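Local coordinates for proton-dependent oligopeptide transporter family protein (Xanthomonas campestris, PDB 6EI3) that probably carries small peptides across the inner membrane together with protons, as a POT-family member of the Major Facilitator Superfamily, at residues 204-209 and 284-289; 293-298 and 491-496; 301-306 and 435-440; 357-360 and 364-367. All blocks are in the same frame, centred on the assembly; numbering follows the deposited sequence.

Contact 1 of 4, residues 204-209 and 284-289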
# COMPACT_ATOMS: atom_id res chain seq x y z
N HIS A 204 -5.40 25.91 -12.99
CA HIS A 204 -5.36 24.85 -14.00
C HIS A 204 -4.78 23.53 -13.44
O HIS A 204 -4.15 22.74 -14.16
CB HIS A 204 -4.64 25.34 -15.28
CG HIS A 204 -5.04 26.73 -15.71
ND1 HIS A 204 -6.37 27.05 -15.96
CD2 HIS A 204 -4.27 27.82 -15.94
CE1 HIS A 204 -6.36 28.33 -16.32
NE2 HIS A 204 -5.13 28.83 -16.33
N GLY A 205 -5.04 23.28 -12.15
CA GLY A 205 -4.65 22.07 -11.45
C GLY A 205 -5.70 20.99 -11.65
O GLY A 205 -6.78 21.27 -12.16
N PHE A 206 -5.40 19.74 -11.21
CA PHE A 206 -6.27 18.57 -11.37
C PHE A 206 -7.71 18.81 -10.96
O PHE A 206 -8.60 18.59 -11.77
CB PHE A 206 -5.69 17.32 -10.66
CG PHE A 206 -6.49 16.06 -10.89
CD1 PHE A 206 -6.36 15.34 -12.08
CD2 PHE A 206 -7.34 15.57 -9.91
CE1 PHE A 206 -7.11 14.18 -12.29
CE2 PHE A 206 -8.08 14.40 -10.12
CZ PHE A 206 -7.96 13.71 -11.31
N GLY A 207 -7.92 19.24 -9.70
CA GLY A 207 -9.23 19.52 -9.12
C GLY A 207 -10.04 20.53 -9.92
O GLY A 207 -11.21 20.26 -10.24
N ALA A 208 -9.43 21.67 -10.27
CA ALA A 208 -10.07 22.74 -11.05
C ALA A 208 -10.54 22.27 -12.43
O ALA A 208 -11.65 22.61 -12.83
CB ALA A 208 -9.13 23.93 -11.20
N VAL A 209 -9.71 21.46 -13.13
CA VAL A 209 -10.02 20.91 -14.46
C VAL A 209 -11.17 19.89 -14.37
O VAL A 209 -12.06 19.93 -15.21
CB VAL A 209 -8.76 20.37 -15.21
CG1 VAL A 209 -9.12 19.83 -16.59
CG2 VAL A 209 -7.69 21.44 -15.33
N ASP A 284 -5.10 17.76 -21.23
CA ASP A 284 -4.35 16.58 -21.66
C ASP A 284 -3.74 15.89 -20.44
O ASP A 284 -3.74 14.68 -20.37
CB ASP A 284 -3.24 16.94 -22.66
CG ASP A 284 -3.69 17.50 -24.00
OD1 ASP A 284 -4.91 17.50 -24.27
OD2 ASP A 284 -2.82 17.97 -24.77
N GLY A 285 -3.22 16.70 -19.51
CA GLY A 285 -2.63 16.25 -18.26
C GLY A 285 -3.59 15.48 -17.37
O GLY A 285 -3.20 14.49 -16.76
N VAL A 286 -4.87 15.91 -17.34
CA VAL A 286 -5.94 15.25 -16.58
C VAL A 286 -6.36 13.97 -17.33
O VAL A 286 -6.65 12.97 -16.67
CB VAL A 286 -7.12 16.21 -16.24
CG1 VAL A 286 -8.32 15.47 -15.65
CG2 VAL A 286 -6.66 17.31 -15.28
N ARG A 287 -6.34 13.98 -18.69
CA ARG A 287 -6.63 12.80 -19.52
C ARG A 287 -5.59 11.70 -19.23
O ARG A 287 -5.96 10.53 -19.07
CB ARG A 287 -6.63 13.14 -21.02
CG ARG A 287 -7.23 12.03 -21.87
CD ARG A 287 -7.69 12.46 -23.25
NE ARG A 287 -8.84 13.37 -23.24
CZ ARG A 287 -10.11 13.00 -23.08
NH1 ARG A 287 -10.41 11.72 -22.85
NH2 ARG A 287 -11.08 13.90 -23.11
N ALA A 288 -4.30 12.10 -19.16
CA ALA A 288 -3.18 11.21 -18.86
C ALA A 288 -3.34 10.62 -17.45
O ALA A 288 -3.15 9.41 -17.28
CB ALA A 288 -1.88 11.98 -18.98
N LEU A 289 -3.74 11.45 -16.46
CA LEU A 289 -3.98 11.04 -15.07
C LEU A 289 -5.09 9.99 -14.98
O LEU A 289 -4.97 9.06 -14.19
CB LEU A 289 -4.35 12.25 -14.19
CG LEU A 289 -3.40 12.70 -13.06
CD1 LEU A 289 -2.87 11.53 -12.22
CD2 LEU A 289 -2.28 13.56 -13.59
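Val286 fits between Phe206 and Val209, and the whole contact between the two segments is apolar. The two methyls of Val286 divide the work. CG2 meets the other valine, 3.7 Å from Val209 CB, and the two valine side chains slide past each other in opposite directions. CG1 of Val286 turns to the aromatic ring and lies 3.8 Å from Phe206 CE1. The ring and the Val286 side chain cross at about a right angle. With chi1 at -175°, Phe206 CG stands opposite its own backbone N, and this swings the ring toward helix 281-306. One turn further along that helix, Leu289 meets the same ring atom obliquely, with its CB 3.9 Å from Phe206 CE1. Gly205 is the N-cap of the short helix 206-215, so the contact sets the first turn of this helix against the early part of helix 281-306. The transporter has a Major Facilitator fold. Helix 430-456 joins the same apolar patch, where Val432 touches both Phe206 and Leu289. The polar links of these segments are made to other residues: His204 ND1 is hydrogen-bonded to His278 ND1, and Arg287 forms a salt bridge with Glu272.

Contact 2 of 4, residues 293-298 and 491-496. With 78M ((2S)-2,3-dihydroxypropyl(7Z)-pentadec-7-enoate), chain O; 78M ((2S)-2,3-dihydroxypropyl(7Z)-pentadec-7-enoate), chain J; 78M ((2S)-2,3-dihydroxypropyl(7Z)-pentadec-7-enoate), chain C.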
# COMPACT_ATOMS: atom_id res chain seq x y z
N LEU A 293 -5.04 6.11 -13.66
CA LEU A 293 -6.00 5.60 -12.69
C LEU A 293 -6.49 4.21 -13.11
O LEU A 293 -6.64 3.34 -12.24
CB LEU A 293 -7.17 6.60 -12.47
CG LEU A 293 -8.31 6.18 -11.50
CD1 LEU A 293 -7.82 6.01 -10.06
CD2 LEU A 293 -9.46 7.18 -11.54
N VAL A 294 -6.69 3.97 -14.43
CA VAL A 294 -7.09 2.66 -14.95
C VAL A 294 -5.95 1.64 -14.74
O VAL A 294 -6.21 0.55 -14.22
CB VAL A 294 -7.61 2.69 -16.41
CG1 VAL A 294 -7.96 1.28 -16.90
CG2 VAL A 294 -8.84 3.59 -16.51
N ILE A 295 -4.71 2.00 -15.12
CA ILE A 295 -3.52 1.16 -14.92
C ILE A 295 -3.39 0.80 -13.42
O ILE A 295 -3.22 -0.38 -13.09
CB ILE A 295 -2.26 1.88 -15.51
CG1 ILE A 295 -2.27 1.78 -17.04
CG2 ILE A 295 -0.95 1.33 -14.95
CD1 ILE A 295 -1.84 3.03 -17.77
N PHE A 296 -3.52 1.81 -12.52
CA PHE A 296 -3.47 1.61 -11.06
C PHE A 296 -4.59 0.69 -10.56
O PHE A 296 -4.32 -0.18 -9.74
CB PHE A 296 -3.50 2.96 -10.29
CG PHE A 296 -2.21 3.76 -10.26
CD1 PHE A 296 -1.10 3.37 -11.00
CD2 PHE A 296 -2.12 4.92 -9.50
CE1 PHE A 296 0.08 4.12 -10.99
CE2 PHE A 296 -0.94 5.68 -9.49
CZ PHE A 296 0.15 5.27 -10.23
N ALA A 297 -5.81 0.84 -11.07
CA ALA A 297 -6.96 -0.00 -10.68
C ALA A 297 -6.68 -1.49 -10.97
O ALA A 297 -7.01 -2.37 -10.17
CB ALA A 297 -8.22 0.45 -11.42
N LEU A 298 -6.04 -1.75 -12.12
CA LEU A 298 -5.69 -3.08 -12.59
C LEU A 298 -4.52 -3.71 -11.86
O LEU A 298 -4.32 -4.92 -11.96
CB LEU A 298 -5.45 -3.04 -14.11
CG LEU A 298 -6.71 -2.80 -14.94
CD1 LEU A 298 -6.36 -2.50 -16.40
CD2 LEU A 298 -7.66 -3.98 -14.85
N GLY A 491 -2.63 -6.53 -19.25
CA GLY A 491 -1.94 -6.74 -20.52
C GLY A 491 -2.73 -6.30 -21.73
O GLY A 491 -2.15 -5.76 -22.69
N LEU A 492 -4.06 -6.53 -21.71
CA LEU A 492 -4.93 -6.14 -22.82
C LEU A 492 -5.10 -4.63 -22.85
O LEU A 492 -5.10 -4.04 -23.93
CB LEU A 492 -6.29 -6.87 -22.76
CG LEU A 492 -6.25 -8.40 -22.97
CD1 LEU A 492 -7.52 -9.06 -22.44
CD2 LEU A 492 -6.06 -8.76 -24.45
N TYR A 493 -5.17 -3.99 -21.67
CA TYR A 493 -5.25 -2.53 -21.56
C TYR A 493 -3.90 -1.90 -22.01
O TYR A 493 -3.90 -0.96 -22.80
CB TYR A 493 -5.61 -2.09 -20.12
CG TYR A 493 -5.79 -0.59 -20.02
CD1 TYR A 493 -6.97 0.02 -20.43
CD2 TYR A 493 -4.73 0.23 -19.62
CE1 TYR A 493 -7.11 1.41 -20.40
CE2 TYR A 493 -4.86 1.61 -19.59
CZ TYR A 493 -6.06 2.20 -19.95
OH TYR A 493 -6.17 3.57 -19.90
N ALA A 494 -2.77 -2.46 -21.52
CA ALA A 494 -1.40 -2.05 -21.83
C ALA A 494 -1.13 -2.10 -23.33
O ALA A 494 -0.50 -1.19 -23.87
CB ALA A 494 -0.40 -2.92 -21.08
N ARG A 495 -1.67 -3.13 -24.02
CA ARG A 495 -1.53 -3.31 -25.46
C ARG A 495 -1.99 -2.07 -26.25
O ARG A 495 -1.34 -1.69 -27.22
CB ARG A 495 -2.28 -4.58 -25.92
CG ARG A 495 -2.39 -4.80 -27.44
CD ARG A 495 -1.06 -5.15 -28.09
NE ARG A 495 -1.19 -5.38 -29.54
CZ ARG A 495 -0.20 -5.78 -30.32
NH1 ARG A 495 1.01 -6.00 -29.82
NH2 ARG A 495 -0.41 -5.97 -31.62
N ARG A 496 -3.09 -1.43 -25.83
CA ARG A 496 -3.65 -0.26 -26.51
C ARG A 496 -3.17 1.06 -25.93
O ARG A 496 -3.53 2.12 -26.43
CB ARG A 496 -5.19 -0.35 -26.52
CG ARG A 496 -5.72 -1.48 -27.41
CD ARG A 496 -7.19 -1.77 -27.19
NE ARG A 496 -7.56 -3.10 -27.69
CZ ARG A 496 -8.00 -3.35 -28.92
NH1 ARG A 496 -8.13 -2.36 -29.80
NH2 ARG A 496 -8.30 -4.59 -29.29
O21 78M O . -8.36 4.38 -21.30
C20 78M O . -8.85 5.42 -20.46
C18 78M O . -10.07 4.97 -19.69
O19 78M O . -11.10 4.57 -20.60
C17 78M O . -10.59 6.05 -18.77
O2 78M O . -11.43 5.37 -17.81
C1 78M O . -11.77 6.04 -16.70
O1 78M O . -11.57 7.21 -16.52
C2 78M O . -12.43 5.12 -15.70
C3 78M O . -11.65 5.01 -14.39
C4 78M O . -11.63 3.59 -13.84
C5 78M O . -12.34 3.42 -12.51
C6 78M O . -11.53 3.86 -11.28
C7 78M O . -10.99 2.69 -10.51
C8 78M O . -11.37 2.28 -9.32
C9 78M O . -10.81 1.11 -8.57
C10 78M O . -11.55 -0.19 -8.92
C11 78M O . -10.65 -1.37 -9.22
C12 78M O . -11.25 -2.34 -10.23
C13 78M O . -10.33 -3.46 -10.70
C15 78M O . -9.55 -5.83 -10.38
C14 78M O . -10.21 -4.63 -9.75
O21 78M J . 3.87 -2.33 -28.22
C20 78M J . 3.17 -2.19 -26.99
C18 78M J . 2.89 -3.53 -26.36
O19 78M J . 2.15 -4.35 -27.28
C17 78M J . 2.15 -3.41 -25.05
O2 78M J . 1.96 -4.76 -24.56
C1 78M J . 2.18 -4.99 -23.26
O1 78M J . 2.62 -4.16 -22.50
C2 78M J . 1.81 -6.39 -22.87
C3 78M J . 2.79 -7.03 -21.90
C4 78M J . 2.75 -8.54 -21.90
C5 78M J . 3.96 -9.15 -21.21
C6 78M J . 3.89 -10.66 -21.01
C7 78M J . 5.19 -11.21 -20.49
C8 78M J . 5.39 -12.33 -19.80
C9 78M J . 4.38 -13.35 -19.37
C10 78M J . 4.03 -13.26 -17.88
C11 78M J . 5.03 -13.93 -16.92
C12 78M J . 4.91 -15.44 -16.76
C13 78M J . 3.60 -15.93 -16.15
C15 78M J . 1.96 -17.83 -15.92
C14 78M J . 3.39 -17.43 -16.22
O21 78M C . 3.17 -7.87 -26.85
C20 78M C . 1.84 -7.65 -26.40
C18 78M C . 1.26 -8.90 -25.79
O19 78M C . 1.21 -9.94 -26.77
C17 78M C . -0.12 -8.68 -25.21
O2 78M C . -0.44 -9.94 -24.58
C1 78M C . -1.31 -9.95 -23.55
O1 78M C . -1.83 -8.96 -23.11
C2 78M C . -1.54 -11.34 -23.04
C3 78M C . -1.71 -11.44 -21.53
C4 78M C . -0.42 -11.21 -20.76
C5 78M C . 0.03 -12.37 -19.88
C6 78M C . -0.85 -12.62 -18.65
C7 78M C . -0.35 -13.73 -17.79
C8 78M C . -0.87 -14.94 -17.63
C9 78M C . -2.07 -15.52 -18.32
C10 78M C . -3.30 -15.57 -17.42
C11 78M C . -4.57 -16.04 -18.13
C12 78M C . -5.82 -16.05 -17.25
C13 78M C . -5.97 -17.27 -16.33
C15 78M C . -7.15 -18.29 -14.35
C14 78M C . -7.15 -17.19 -15.38
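Tyr493 reaches helix 281-306 because its chi1 of -176° sets CG opposite the backbone N and sends the ring across to Val294, Ile295 and Leu298. In Ile295 the CG1 branch, beside the backbone N, is the one that meets the ring. The segments belong to two membrane helices of a Major Facilitator fold, 281-306 and 471-495. They run nearly antiparallel, at 160°, with their local axes 10.6 Å apart. At that spacing a long aromatic side chain bridges the gap. Val294 CG1 sits over one face of the Tyr493 ring in a CH-pi contact, 3.7 Å from the ring centroid. Ile295 CG1 touches Tyr493 CE2 at 3.6 Å. Leu298 CD1 packs nearer the root of the side chain, 3.8 Å from Tyr493 CB. All three side chains cross the tyrosine at about a right angle.

Monoacylglycerol lipids border both helices. The lipid of chain O runs past Leu293, Val294 and Ala297. Its ester oxygen O2 is 3.4 Å from Val294 CG2. On helix 471-495, Arg495 NH1 donates to O19 of the chain J lipid over 3.2 Å, with a bent N-H...O angle of 143°. Gly491, with no side chain, lets carbonyl oxygen O1 of the chain C lipid lie close to its backbone. Phe490 also packs on Ile295 and Leu298, extending the apolar seam. The polar end of Tyr493 is held by lipid: its OH shares a hydrogen bond of 2.7 Å with O21 of the chain O lipid, which lies at the ring edge in the ring plane.

Contact 3 of 4, residues 301-306 and 435-440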
# COMPACT_ATOMS: atom_id res chain seq x y z
N PRO A 301 -5.01 -5.95 -7.54
CA PRO A 301 -4.88 -7.36 -7.11
C PRO A 301 -3.45 -7.72 -6.73
O PRO A 301 -3.27 -8.61 -5.90
CB PRO A 301 -5.34 -8.13 -8.34
CG PRO A 301 -6.31 -7.18 -9.01
CD PRO A 301 -5.54 -5.90 -8.92
N PHE A 302 -2.43 -7.02 -7.28
CA PHE A 302 -1.05 -7.30 -6.87
C PHE A 302 -0.92 -7.01 -5.36
O PHE A 302 -0.29 -7.78 -4.64
CB PHE A 302 0.00 -6.48 -7.68
CG PHE A 302 1.35 -6.54 -7.00
CD1 PHE A 302 2.16 -7.67 -7.11
CD2 PHE A 302 1.76 -5.53 -6.13
CE1 PHE A 302 3.37 -7.76 -6.42
CE2 PHE A 302 2.96 -5.63 -5.43
CZ PHE A 302 3.76 -6.75 -5.57
N PHE A 303 -1.48 -5.89 -4.90
CA PHE A 303 -1.40 -5.51 -3.48
C PHE A 303 -2.24 -6.41 -2.59
O PHE A 303 -1.85 -6.61 -1.44
CB PHE A 303 -1.73 -4.03 -3.27
CG PHE A 303 -0.59 -3.18 -3.78
CD1 PHE A 303 0.61 -3.11 -3.09
CD2 PHE A 303 -0.73 -2.45 -4.96
CE1 PHE A 303 1.68 -2.35 -3.59
CE2 PHE A 303 0.34 -1.67 -5.45
CZ PHE A 303 1.54 -1.65 -4.78
N SER A 304 -3.32 -7.03 -3.14
CA SER A 304 -4.13 -8.03 -2.42
C SER A 304 -3.23 -9.19 -2.06
O SER A 304 -3.30 -9.70 -0.96
CB SER A 304 -5.26 -8.57 -3.31
OG SER A 304 -6.12 -7.53 -3.71
N LEU A 305 -2.41 -9.62 -3.01
CA LEU A 305 -1.49 -10.74 -2.86
C LEU A 305 -0.24 -10.38 -2.07
O LEU A 305 0.24 -11.16 -1.26
CB LEU A 305 -1.13 -11.27 -4.26
CG LEU A 305 -2.09 -12.33 -4.85
CD1 LEU A 305 -3.44 -11.74 -5.27
CD2 LEU A 305 -1.47 -12.99 -6.06
N PHE A 306 0.26 -9.17 -2.29
CA PHE A 306 1.48 -8.71 -1.64
C PHE A 306 1.33 -8.51 -0.12
O PHE A 306 2.18 -9.00 0.62
CB PHE A 306 2.01 -7.44 -2.35
CG PHE A 306 3.32 -6.93 -1.78
CD1 PHE A 306 4.50 -7.62 -1.99
CD2 PHE A 306 3.36 -5.74 -1.05
CE1 PHE A 306 5.70 -7.16 -1.44
CE2 PHE A 306 4.56 -5.28 -0.51
CZ PHE A 306 5.72 -5.99 -0.71
N SER A 435 -1.15 10.14 -4.51
CA SER A 435 -2.40 9.89 -3.78
C SER A 435 -3.10 8.65 -4.36
O SER A 435 -3.50 7.79 -3.60
CB SER A 435 -3.32 11.11 -3.85
OG SER A 435 -2.76 12.20 -3.13
N PHE A 436 -3.16 8.54 -5.71
CA PHE A 436 -3.78 7.41 -6.40
C PHE A 436 -3.00 6.12 -6.16
O PHE A 436 -3.63 5.05 -6.12
CB PHE A 436 -3.89 7.65 -7.92
CG PHE A 436 -5.02 8.52 -8.45
CD1 PHE A 436 -6.00 9.02 -7.60
CD2 PHE A 436 -5.10 8.82 -9.81
CE1 PHE A 436 -7.01 9.85 -8.09
CE2 PHE A 436 -6.12 9.64 -10.31
CZ PHE A 436 -7.08 10.14 -9.44
N TRP A 437 -1.65 6.20 -6.05
CA TRP A 437 -0.79 5.03 -5.79
C TRP A 437 -1.05 4.50 -4.38
O TRP A 437 -1.19 3.29 -4.21
CB TRP A 437 0.71 5.36 -5.98
CG TRP A 437 1.61 4.15 -5.92
CD1 TRP A 437 2.65 3.95 -5.06
CD2 TRP A 437 1.60 3.01 -6.80
NE1 TRP A 437 3.29 2.77 -5.35
CE2 TRP A 437 2.66 2.16 -6.41
CE3 TRP A 437 0.79 2.62 -7.89
CZ2 TRP A 437 2.91 0.93 -7.03
CZ3 TRP A 437 1.06 1.41 -8.52
CH2 TRP A 437 2.11 0.58 -8.09
N TYR A 438 -1.17 5.39 -3.38
CA TYR A 438 -1.50 4.97 -2.01
C TYR A 438 -2.86 4.29 -1.97
O TYR A 438 -3.01 3.25 -1.35
CB TYR A 438 -1.50 6.16 -1.04
CG TYR A 438 -0.15 6.79 -0.83
CD1 TYR A 438 1.00 6.00 -0.71
CD2 TYR A 438 -0.00 8.16 -0.70
CE1 TYR A 438 2.25 6.57 -0.51
CE2 TYR A 438 1.24 8.74 -0.48
CZ TYR A 438 2.37 7.95 -0.39
OH TYR A 438 3.60 8.51 -0.15
N LEU A 439 -3.84 4.84 -2.69
CA LEU A 439 -5.17 4.27 -2.77
C LEU A 439 -5.18 2.90 -3.47
O LEU A 439 -6.10 2.13 -3.24
CB LEU A 439 -6.17 5.24 -3.45
CG LEU A 439 -6.46 6.54 -2.69
CD1 LEU A 439 -7.40 7.45 -3.51
CD2 LEU A 439 -7.05 6.28 -1.28
N THR A 440 -4.16 2.61 -4.32
CA THR A 440 -4.01 1.32 -5.01
C THR A 440 -3.81 0.21 -3.96
O THR A 440 -4.44 -0.84 -4.06
CB THR A 440 -2.90 1.41 -6.08
OG1 THR A 440 -3.27 2.46 -6.98
CG2 THR A 440 -2.74 0.15 -6.89
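Phe303 drives the edge of its ring into the face of Trp437. The ring planes stand at 81°, and the centroid of the Phe303 ring is 5.4 Å from that of the six-membered ring of Trp437. This is a T-shaped pair. Its closest atoms are Phe303 CZ and Trp437 CZ2, 3.7 Å apart, and Phe303 CE2 also stands over the indole face, toward its rim. Trp437 has CG opposite its backbone N, chi1 -171°, which carries the far end of the indole over to the phenyl ring. Thr440 adds a methyl from one turn later, with CG2 3.8 Å from Phe303 CD2. Its hydroxyl is turned back into its own helix, where Thr440 OG1 donates to Phe436 O over 2.8 Å. The polar atom is thus satisfied inside the helix, and the methyl is left to touch the ring obliquely.

The centre of the contact is about 5 Å from the centre of the chain. It joins helices 281-306 and 430-456 of the Major Facilitator fold, just past the kink at Pro301 and Phe302. Phe303, Trp437 and Thr440 are all buried.

The rest of the interface is looser. Between the two segments, only Phe303 on one side and Trp437 and Thr440 on the other make contact. Partly exposed Phe306 turns elsewhere, to Lys309 and Glu410.

Contact 4 of 4, residues 357-360 and 364-367. With 78M ((2S)-2,3-dihydroxypropyl(7Z)-pentadec-7-enoate), chain J.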
# COMPACT_ATOMS: atom_id res chain seq x y z
N LEU A 357 18.86 -9.29 -26.22
CA LEU A 357 18.16 -10.43 -26.81
C LEU A 357 16.99 -10.05 -27.74
O LEU A 357 16.49 -10.90 -28.47
CB LEU A 357 17.70 -11.40 -25.70
CG LEU A 357 18.38 -12.79 -25.66
CD1 LEU A 357 19.88 -12.68 -25.34
CD2 LEU A 357 17.70 -13.67 -24.63
N GLY A 358 16.58 -8.78 -27.71
CA GLY A 358 15.50 -8.29 -28.57
C GLY A 358 14.14 -8.07 -27.93
O GLY A 358 13.28 -7.47 -28.57
N TRP A 359 13.93 -8.56 -26.69
CA TRP A 359 12.66 -8.37 -25.98
C TRP A 359 12.84 -7.19 -25.04
O TRP A 359 13.43 -7.33 -23.96
CB TRP A 359 12.23 -9.65 -25.25
CG TRP A 359 10.79 -9.67 -24.79
CD1 TRP A 359 9.71 -10.07 -25.52
CD2 TRP A 359 10.31 -9.40 -23.46
NE1 TRP A 359 8.57 -10.03 -24.73
CE2 TRP A 359 8.91 -9.63 -23.47
CE3 TRP A 359 10.92 -8.98 -22.26
CZ2 TRP A 359 8.12 -9.43 -22.33
CZ3 TRP A 359 10.14 -8.81 -21.13
CH2 TRP A 359 8.75 -9.00 -21.18
N GLU A 360 12.39 -6.00 -25.47
CA GLU A 360 12.53 -4.77 -24.68
C GLU A 360 11.72 -4.87 -23.38
O GLU A 360 10.51 -5.05 -23.44
CB GLU A 360 12.10 -3.52 -25.49
CG GLU A 360 12.50 -2.20 -24.85
CD GLU A 360 13.99 -1.89 -24.77
OE1 GLU A 360 14.75 -2.33 -25.67
OE2 GLU A 360 14.39 -1.17 -23.83
N LEU A 364 5.41 -1.24 -19.09
CA LEU A 364 4.13 -1.96 -19.11
C LEU A 364 4.30 -3.48 -19.19
O LEU A 364 3.49 -4.21 -18.61
CB LEU A 364 3.20 -1.41 -20.20
CG LEU A 364 2.59 -0.02 -19.91
CD1 LEU A 364 1.81 0.48 -21.10
CD2 LEU A 364 1.72 -0.01 -18.61
N ARG A 365 5.39 -3.96 -19.83
CA ARG A 365 5.73 -5.39 -19.90
C ARG A 365 6.18 -5.86 -18.53
O ARG A 365 5.82 -6.96 -18.12
CB ARG A 365 6.84 -5.68 -20.93
CG ARG A 365 6.29 -6.01 -22.32
CD ARG A 365 7.40 -6.01 -23.34
NE ARG A 365 6.95 -6.56 -24.62
CZ ARG A 365 7.73 -6.71 -25.69
NH1 ARG A 365 9.01 -6.36 -25.64
NH2 ARG A 365 7.23 -7.21 -26.81
N ARG A 366 6.97 -5.03 -17.83
CA ARG A 366 7.44 -5.34 -16.47
C ARG A 366 6.23 -5.46 -15.55
O ARG A 366 6.12 -6.42 -14.80
CB ARG A 366 8.37 -4.23 -15.95
CG ARG A 366 9.75 -4.18 -16.60
CD ARG A 366 10.57 -3.03 -16.00
NE ARG A 366 11.64 -2.62 -16.90
CZ ARG A 366 12.59 -1.74 -16.59
NH1 ARG A 366 12.60 -1.15 -15.40
NH2 ARG A 366 13.54 -1.44 -17.47
N MET A 367 5.29 -4.50 -15.65
CA MET A 367 4.11 -4.49 -14.80
C MET A 367 3.20 -5.70 -15.02
O MET A 367 2.84 -6.35 -14.04
CB MET A 367 3.36 -3.17 -14.93
CG MET A 367 4.12 -2.00 -14.30
SD MET A 367 3.29 -0.43 -14.61
CE MET A 367 2.01 -0.49 -13.32
O21 78M J . 3.87 -2.33 -28.22
C20 78M J . 3.17 -2.19 -26.99
C18 78M J . 2.89 -3.53 -26.36
O19 78M J . 2.15 -4.35 -27.28
C17 78M J . 2.15 -3.41 -25.05
O2 78M J . 1.96 -4.76 -24.56
C1 78M J . 2.18 -4.99 -23.26
O1 78M J . 2.62 -4.16 -22.50
C2 78M J . 1.81 -6.39 -22.87
C3 78M J . 2.79 -7.03 -21.90
C4 78M J . 2.75 -8.54 -21.90
C5 78M J . 3.96 -9.15 -21.21
C6 78M J . 3.89 -10.66 -21.01
C7 78M J . 5.19 -11.21 -20.49
C8 78M J . 5.39 -12.33 -19.80
C9 78M J . 4.38 -13.35 -19.37
C10 78M J . 4.03 -13.26 -17.88
C11 78M J . 5.03 -13.93 -16.92
C12 78M J . 4.91 -15.44 -16.76
C13 78M J . 3.60 -15.93 -16.15
C15 78M J . 1.96 -17.83 -15.92
C14 78M J . 3.39 -17.43 -16.22
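Glu360 O accepts the shortest polar bond here, from Arg365 NH1 at 3.0 Å. The bond is nearly straight, with an N-H...O angle of 165°. The acceptor lies at the edge of the guanidinium, while the donor is tilted 21° from the carbonyl plane. The same guanidinium lies flat on Trp359. The planes differ by 5°, and Arg365 CZ is 3.8 Å from the centroid of the five-membered ring of Trp359, a cation-pi contact over the face. The aliphatic part follows: Arg365 CD stands 4.0 Å from the centroid of the six-membered ring of Trp359. The arginine is extended from CG to NE, so it runs along the indole from one ring to the other.

Gly358 closes helix 334-357 with a Schellman motif, and its positive phi suits glycine. The loop then turns toward helix 363-389, so the contact folds a short interhelical loop of the Major Facilitator fold back on the helix that follows. The chain J lipid flanks it, with C3 3.7 Å from Arg365 CG and C7 3.9 Å from Trp359 CZ2. A hydrogen bond at the edge of the guanidinium and a stack on its face together fix its rotation, and the indole and carbonyl oxygen would probably stabilise its positive charge beside the lipid.

From the N terminus, helix 206-215 comes first. Contact 1 closes a loop of 74 residues by bringing it to the start of helix 281-306. That helix then enters contact 2 and contact 3 in turn. Contact 2 spans the longest stretch, from 293-298 to helix 471-495. Contact 3, reaching helix 430-456, falls within it, and the short turn of contact 4 falls within both. Contact 1 is in series with all of these. Contacts 2 and 3 touch, with Phe296 packed on Trp437 and Thr440. Contact 1 meets contact 3 where Phe206 packs on Phe436. Ile295 and Met367 join contact 2 to contact 4, which share the chain J lipid.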